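PDB 4RU4: tail spike protein gp49 from Pseudomonas phage LKA1, which probably acts as a lyase that cleaves the O-specific polysaccharide of Pseudomonas, degrading the host cell envelope as the phage enters. Local coordinates for residues L51-D56 and I79-S84; C361-A366 and C387-T392; Y439-R444 and K468-D473. All blocks are in the same frame, centred on the assembly; numbering follows the deposited sequence.

Contact 1 (L51-D56 and I79-S84); sequences LSDEID and INRGIS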
# COMPACT_ATOMS: atom_id res chain seq x y z
N LEU B 51 -30.69 33.55 30.69
CA LEU B 51 -30.05 34.79 30.24
C LEU B 51 -28.53 34.74 30.31
O LEU B 51 -27.85 35.53 29.67
CB LEU B 51 -30.59 35.98 31.02
CG LEU B 51 -32.02 36.39 30.66
CD1 LEU B 51 -32.53 37.55 31.57
CD2 LEU B 51 -32.06 36.77 29.20
N SER B 52 -27.99 33.79 31.07
CA SER B 52 -26.53 33.69 31.16
C SER B 52 -25.93 32.85 30.02
O SER B 52 -24.70 32.77 29.90
CB SER B 52 -26.15 33.10 32.52
OG SER B 52 -26.87 31.90 32.72
N ASP B 53 -26.77 32.23 29.19
CA ASP B 53 -26.28 31.51 27.99
C ASP B 53 -25.56 32.48 27.05
O ASP B 53 -25.93 33.65 26.94
CB ASP B 53 -27.44 30.90 27.18
CG ASP B 53 -28.06 29.69 27.86
OD1 ASP B 53 -27.41 29.10 28.76
OD2 ASP B 53 -29.19 29.33 27.48
N GLU B 54 -24.57 31.98 26.32
CA GLU B 54 -23.83 32.79 25.37
C GLU B 54 -24.66 33.11 24.13
O GLU B 54 -25.33 32.24 23.56
CB GLU B 54 -22.55 32.05 24.93
CG GLU B 54 -21.51 31.90 26.05
CD GLU B 54 -20.76 33.19 26.37
OE1 GLU B 54 -20.85 34.15 25.58
OE2 GLU B 54 -20.08 33.24 27.42
N ILE B 55 -24.62 34.37 23.70
CA ILE B 55 -25.21 34.75 22.43
C ILE B 55 -24.65 33.90 21.26
O ILE B 55 -25.42 33.48 20.39
CB ILE B 55 -25.03 36.27 22.19
CG1 ILE B 55 -25.97 37.06 23.13
CG2 ILE B 55 -25.27 36.64 20.71
CD1 ILE B 55 -25.58 38.55 23.34
N ASP B 56 -23.35 33.62 21.26
CA ASP B 56 -22.76 32.83 20.16
C ASP B 56 -23.38 31.45 20.11
O ASP B 56 -23.64 30.92 19.03
CB ASP B 56 -21.24 32.69 20.31
CG ASP B 56 -20.49 34.00 20.06
OD1 ASP B 56 -20.99 34.85 19.29
OD2 ASP B 56 -19.39 34.16 20.64
N ILE B 79 -19.24 29.28 23.43
CA ILE B 79 -20.45 28.52 23.70
C ILE B 79 -20.41 27.87 25.08
O ILE B 79 -19.36 27.42 25.54
CB ILE B 79 -20.73 27.47 22.60
CG1 ILE B 79 -19.63 26.39 22.60
CG2 ILE B 79 -20.86 28.16 21.24
CD1 ILE B 79 -19.96 25.12 21.79
N ASN B 80 -21.55 27.85 25.76
CA ASN B 80 -21.57 27.26 27.09
C ASN B 80 -22.40 25.99 27.09
O ASN B 80 -22.61 25.38 28.14
CB ASN B 80 -22.16 28.26 28.09
CG ASN B 80 -23.58 28.61 27.76
OD1 ASN B 80 -23.85 29.23 26.73
ND2 ASN B 80 -24.51 28.20 28.62
N ARG B 81 -22.88 25.59 25.92
CA ARG B 81 -23.67 24.36 25.79
C ARG B 81 -23.30 23.71 24.49
O ARG B 81 -22.84 24.39 23.57
CB ARG B 81 -25.18 24.67 25.70
CG ARG B 81 -25.78 25.28 26.94
CD ARG B 81 -27.32 25.40 26.89
NE ARG B 81 -27.71 26.23 28.01
CZ ARG B 81 -27.90 25.76 29.24
NH1 ARG B 81 -27.81 24.46 29.49
NH2 ARG B 81 -28.22 26.60 30.22
N GLY B 82 -23.58 22.41 24.37
CA GLY B 82 -23.30 21.75 23.12
C GLY B 82 -24.17 22.29 21.99
O GLY B 82 -25.28 22.76 22.20
N ILE B 83 -23.64 22.21 20.77
CA ILE B 83 -24.42 22.46 19.57
C ILE B 83 -24.89 21.11 19.03
O ILE B 83 -24.08 20.29 18.60
CB ILE B 83 -23.57 23.18 18.51
CG1 ILE B 83 -22.98 24.48 19.10
CG2 ILE B 83 -24.39 23.41 17.22
CD1 ILE B 83 -21.87 25.09 18.24
N SER B 84 -26.20 20.86 19.07
CA SER B 84 -26.69 19.51 18.78
C SER B 84 -27.81 19.43 17.74
O SER B 84 -28.51 20.41 17.48
CB SER B 84 -27.13 18.84 20.09
OG SER B 84 -28.28 19.50 20.60
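Asp53 and Asn80 meet at the N-terminal end of the parallel beta-helix, where the loop leading into helix 55-65 packs against the corner that follows strand 75-79. The Asn80 amide uses both of its ends. Its OD1 accepts Glu54 N at 2.9 Å in an almost straight bond (177°), although the donor stands above the carbonyl plane; its ND2 gives a hydrogen bond to Asp53 OD1 at 3.0 Å, with the acceptor in the amide plane. Bonded at both OD1 and ND2, the amide is fixed in its rotation about the CB-CG bond, and CG is brought there by a chi1 of 62°, between the backbone N and the carbonyl carbon. Glu54 occupies the N-cap position of the helix, so Asn80 grips the chain just where the helix begins; the Glu54 carboxylate itself goes to His29 N and Ser28 OG. Ile79 touches with both parts: its CA lies 4.3 Å from Glu54 CG, and its CG2 reaches the Asp56 carbonyl carbon. Asp53 is held at both oxygens: OD2 takes the backbone N-H groups of Val49 and Ala50, and OD1 accepts three donors. Arg81 makes a side-on salt bridge, with carboxylate and guanidinium planes 79° apart. Both Arg81 NE and Arg81 NH2 lie 3.0 Å from Asp53 OD1, NH2 on the syn lone pair and NE from above the carboxylate plane.

Contact 2 (C361-A366 and C387-T392); sequences CTITNA and CTLYTT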
# COMPACT_ATOMS: atom_id res chain seq x y z
N CYS B 361 2.87 -0.12 7.14
CA CYS B 361 3.00 0.84 8.23
C CYS B 361 4.42 0.92 8.76
O CYS B 361 5.18 -0.06 8.70
CB CYS B 361 2.09 0.46 9.40
SG CYS B 361 0.35 0.59 8.96
N THR B 362 4.78 2.08 9.31
CA THR B 362 6.01 2.20 10.09
C THR B 362 5.55 2.36 11.53
O THR B 362 4.72 3.24 11.83
CB THR B 362 6.82 3.45 9.65
OG1 THR B 362 7.01 3.39 8.23
CG2 THR B 362 8.19 3.50 10.33
N ILE B 363 6.07 1.52 12.43
CA ILE B 363 5.57 1.47 13.81
C ILE B 363 6.75 1.45 14.78
O ILE B 363 7.66 0.62 14.62
CB ILE B 363 4.68 0.21 14.06
CG1 ILE B 363 3.73 -0.06 12.88
CG2 ILE B 363 3.90 0.35 15.40
CD1 ILE B 363 2.88 -1.36 13.00
N THR B 364 6.77 2.37 15.75
CA THR B 364 7.77 2.32 16.81
C THR B 364 7.21 1.74 18.11
O THR B 364 6.02 1.52 18.23
CB THR B 364 8.34 3.71 17.13
OG1 THR B 364 7.30 4.52 17.68
CG2 THR B 364 8.92 4.37 15.90
N ASN B 365 8.09 1.49 19.08
CA ASN B 365 7.68 0.82 20.33
C ASN B 365 6.85 1.67 21.27
O ASN B 365 6.94 2.91 21.29
CB ASN B 365 8.94 0.36 21.08
CG ASN B 365 9.89 1.54 21.39
OD1 ASN B 365 10.60 2.04 20.51
ND2 ASN B 365 9.93 1.94 22.66
N ALA B 366 6.03 0.99 22.05
CA ALA B 366 5.45 1.53 23.27
C ALA B 366 6.50 1.46 24.40
O ALA B 366 7.62 0.95 24.20
CB ALA B 366 4.21 0.74 23.66
N CYS B 387 5.63 -4.42 7.01
CA CYS B 387 5.80 -3.27 7.88
C CYS B 387 7.25 -3.00 8.24
O CYS B 387 8.10 -3.90 8.25
CB CYS B 387 4.97 -3.43 9.15
SG CYS B 387 3.15 -3.40 8.82
N THR B 388 7.53 -1.74 8.55
CA THR B 388 8.83 -1.34 9.04
C THR B 388 8.68 -1.11 10.54
O THR B 388 7.87 -0.27 10.96
CB THR B 388 9.27 -0.06 8.32
OG1 THR B 388 9.44 -0.33 6.93
CG2 THR B 388 10.58 0.48 8.94
N LEU B 389 9.39 -1.89 11.35
CA LEU B 389 9.19 -1.87 12.80
C LEU B 389 10.48 -1.43 13.49
O LEU B 389 11.58 -1.85 13.10
CB LEU B 389 8.79 -3.27 13.31
CG LEU B 389 7.65 -3.96 12.56
CD1 LEU B 389 7.51 -5.38 13.08
CD2 LEU B 389 6.33 -3.20 12.75
N TYR B 390 10.39 -0.56 14.50
CA TYR B 390 11.59 -0.15 15.24
C TYR B 390 11.34 -0.05 16.72
O TYR B 390 10.38 0.61 17.14
CB TYR B 390 12.14 1.20 14.74
CG TYR B 390 13.36 1.72 15.49
CD1 TYR B 390 14.41 0.86 15.86
CD2 TYR B 390 13.48 3.07 15.83
CE1 TYR B 390 15.53 1.34 16.54
CE2 TYR B 390 14.60 3.54 16.50
CZ TYR B 390 15.61 2.68 16.86
OH TYR B 390 16.71 3.15 17.53
N THR B 391 12.20 -0.68 17.51
CA THR B 391 12.14 -0.49 18.96
C THR B 391 13.50 -0.09 19.52
O THR B 391 14.55 -0.61 19.09
CB THR B 391 11.58 -1.68 19.77
OG1 THR B 391 11.74 -1.40 21.16
CG2 THR B 391 12.32 -2.95 19.46
N THR B 392 13.48 0.87 20.43
CA THR B 392 14.70 1.33 21.12
C THR B 392 14.89 0.57 22.44
O THR B 392 15.86 0.80 23.17
CB THR B 392 14.61 2.84 21.49
OG1 THR B 392 13.41 3.06 22.26
CG2 THR B 392 14.56 3.74 20.24
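Ile363 and its neighbours run beside Leu389 as a parallel pair, the strand axes 4.8 Å apart and 13° from parallel. Backbone bonds cross in both directions: Thr388 N to Cys361 O and Ile363 N to Thr388 O, each 2.9 Å, then Tyr390 N to Ile363 O at 3.0 Å. Alongside them, the CA-H groups of Thr362, Leu389 and Thr364 point at Thr388 O, Ile363 O and Tyr390 O. Apolar contact lies on the Ile363 and Leu389 face, where Leu389 CD2 rests 3.9 Å from Ile363 CD1, the two side chains pointing the same way; Ile371 packs against both in the interior of the parallel beta-helix, whose successive coils supply these strands. Across the other face Thr362 and Thr388 stack like on like, methyl beside methyl, with Thr388 OG1 hydrogen-bonded to Arg359 of the second subunit. Beyond the strands a side chain bonds across the contact. Asn365, with chi1 at 58°, directs its amide at the Thr391-Thr392 loop: OD1 accepts Thr392 N at 3.1 Å from well above the carbonyl plane, and ND2 binds Ala366 O. Thr391 OG1 touches Asn365 CB at 3.3 Å and bonds Gly369 O and Gly393 N, in the loops that carry the calcium ligands Gly368 and Asp394.

Contact 3 (Y439-R444 and K468-D473); sequences YLLRAR and KVLQLD
Gln471 lies against Tyr439 and Arg442 of the adjacent strand and ties its own strand together at its tip. CB sits over one face of the Tyr439 ring in a CH-pi contact, 3.7 Å from Tyr439 CG and displaced toward the rim. CG, anti to the backbone N (chi1 169°), runs alongside Arg442 CG at 3.8 Å. A bend at chi2 (80°) then turns the amide along its own strand. OE1 accepts Lys468 NZ at 2.6 Å on a lone pair in the carbonyl plane; the ammonium has a second partner in Ser500 OG. At the other end, NE2 straddles the carboxylate of Asp473, 2.9 Å from Asp473 OD1 and 3.1 Å from Asp473 OD2, both met on their syn lone pairs. A side-on salt bridge from the neighbouring strand grips that carboxylate again: Arg442, stretched out in full, brings NE and NH2 each to 2.9 Å from Asp473 OD2, with guanidinium and carboxylate planes 81° apart. Gln471 thus probably helps to hold the acid in place for the arginine, whose NH1 turns to Asn399 O. Asp473 OD2 accepts three donors in all, Arg442 NE, Arg442 NH2 and Gln471 NE2. On the opposite face, Leu472 CD2 packs on Ala443 CB at 3.9 Å, and Leu441 meets Leu470, which also touches Ile454 and Leu484. Backbone bonds join the strands in parallel, residue beside residue. Such in-register stacking, with an apolar inner face and a polar outer one, is typical of coils in the right-handed parallel beta-helix of pectin lyase-like proteins.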
# COMPACT_ATOMS: atom_id res chain seq x y z
N TYR B 439 13.17 -12.35 22.65
CA TYR B 439 12.57 -13.08 21.55
C TYR B 439 11.75 -12.13 20.67
O TYR B 439 11.16 -11.16 21.15
CB TYR B 439 11.68 -14.24 22.05
CG TYR B 439 11.06 -13.97 23.41
CD1 TYR B 439 9.87 -13.27 23.53
CD2 TYR B 439 11.67 -14.43 24.58
CE1 TYR B 439 9.31 -12.99 24.78
CE2 TYR B 439 11.12 -14.17 25.84
CZ TYR B 439 9.94 -13.45 25.92
OH TYR B 439 9.41 -13.20 27.16
N LEU B 440 11.74 -12.38 19.37
CA LEU B 440 11.04 -11.45 18.47
C LEU B 440 9.53 -11.59 18.62
O LEU B 440 8.80 -10.60 18.64
CB LEU B 440 11.46 -11.66 17.03
CG LEU B 440 12.96 -11.44 16.83
CD1 LEU B 440 13.30 -11.63 15.37
CD2 LEU B 440 13.33 -10.01 17.28
N LEU B 441 9.07 -12.82 18.72
CA LEU B 441 7.63 -13.04 18.89
C LEU B 441 7.40 -14.04 20.02
O LEU B 441 8.08 -15.07 20.11
CB LEU B 441 6.97 -13.55 17.59
CG LEU B 441 5.46 -13.83 17.63
CD1 LEU B 441 4.82 -13.55 16.26
CD2 LEU B 441 5.11 -15.24 18.11
N ARG B 442 6.42 -13.74 20.87
CA ARG B 442 6.01 -14.69 21.89
C ARG B 442 4.52 -14.92 21.73
O ARG B 442 3.77 -13.96 21.51
CB ARG B 442 6.27 -14.13 23.30
CG ARG B 442 5.96 -15.18 24.42
CD ARG B 442 6.43 -14.76 25.78
NE ARG B 442 6.25 -15.85 26.75
CZ ARG B 442 6.48 -15.75 28.05
NH1 ARG B 442 6.89 -14.60 28.57
NH2 ARG B 442 6.31 -16.82 28.85
N ALA B 443 4.10 -16.18 21.81
CA ALA B 443 2.70 -16.55 21.96
C ALA B 443 2.62 -17.51 23.13
O ALA B 443 3.43 -18.44 23.24
CB ALA B 443 2.18 -17.21 20.67
N ARG B 444 1.67 -17.28 24.02
CA ARG B 444 1.53 -18.10 25.23
C ARG B 444 0.04 -18.40 25.42
O ARG B 444 -0.80 -17.48 25.48
CB ARG B 444 2.09 -17.38 26.46
CG ARG B 444 1.97 -18.20 27.77
CD ARG B 444 2.58 -17.44 28.98
NE ARG B 444 1.83 -16.21 29.15
CZ ARG B 444 0.72 -16.10 29.86
NH1 ARG B 444 0.24 -17.14 30.55
NH2 ARG B 444 0.11 -14.92 29.92
N LYS B 468 16.01 -15.42 20.63
CA LYS B 468 15.18 -16.37 19.86
C LYS B 468 14.32 -15.64 18.86
O LYS B 468 14.01 -14.47 19.07
CB LYS B 468 14.22 -17.14 20.79
CG LYS B 468 14.78 -17.48 22.16
CD LYS B 468 13.85 -18.41 22.93
CE LYS B 468 14.41 -18.70 24.34
NZ LYS B 468 13.48 -19.52 25.16
N VAL B 469 13.90 -16.35 17.81
CA VAL B 469 12.89 -15.80 16.90
C VAL B 469 11.53 -16.00 17.56
O VAL B 469 10.87 -15.02 17.89
CB VAL B 469 12.94 -16.44 15.48
CG1 VAL B 469 11.88 -15.83 14.54
CG2 VAL B 469 14.34 -16.30 14.87
N LEU B 470 11.15 -17.26 17.80
CA LEU B 470 9.85 -17.55 18.41
C LEU B 470 9.99 -18.13 19.81
O LEU B 470 10.91 -18.93 20.07
CB LEU B 470 9.05 -18.54 17.57
CG LEU B 470 8.89 -18.21 16.09
CD1 LEU B 470 8.03 -19.29 15.43
CD2 LEU B 470 8.29 -16.80 15.88
N GLN B 471 9.06 -17.75 20.68
CA GLN B 471 8.95 -18.28 22.02
C GLN B 471 7.47 -18.68 22.16
O GLN B 471 6.59 -17.82 22.22
CB GLN B 471 9.32 -17.21 23.04
CG GLN B 471 8.98 -17.56 24.47
CD GLN B 471 10.00 -18.48 25.08
OE1 GLN B 471 11.20 -18.38 24.79
NE2 GLN B 471 9.54 -19.41 25.91
N LEU B 472 7.20 -19.98 22.14
CA LEU B 472 5.82 -20.50 22.09
C LEU B 472 5.54 -21.33 23.35
O LEU B 472 6.07 -22.43 23.50
CB LEU B 472 5.60 -21.34 20.82
CG LEU B 472 6.00 -20.62 19.51
CD1 LEU B 472 5.94 -21.54 18.30
CD2 LEU B 472 5.14 -19.36 19.26
N ASP B 473 4.68 -20.80 24.22
CA ASP B 473 4.52 -21.33 25.57
C ASP B 473 3.10 -21.74 25.83
O ASP B 473 2.16 -21.27 25.16
CB ASP B 473 4.84 -20.25 26.60
CG ASP B 473 6.28 -19.90 26.63
OD1 ASP B 473 7.10 -20.84 26.62
OD2 ASP B 473 6.59 -18.70 26.64

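How the contacts relate
Contact 1 is buried and lies at the N-terminal end of the beta-helix, about 44 Å from contact 2 and about 56 Å from contact 3, centre to centre. It joins a pre-helix loop to a corner through side chains and one backbone N-H, with no strand pairing between its segments. Contacts 2 and 3 are partly buried and both pair parallel strands of successive coils, but in different sheets of the beta-helix; their nearest atoms are about 7 Å apart. Contact 2 meets a second subunit and ends near the calcium site, whereas no other chain touches contact 3. Charge pairing marks contacts 1 and 3; between its own segments contact 2 relies on neutral groups.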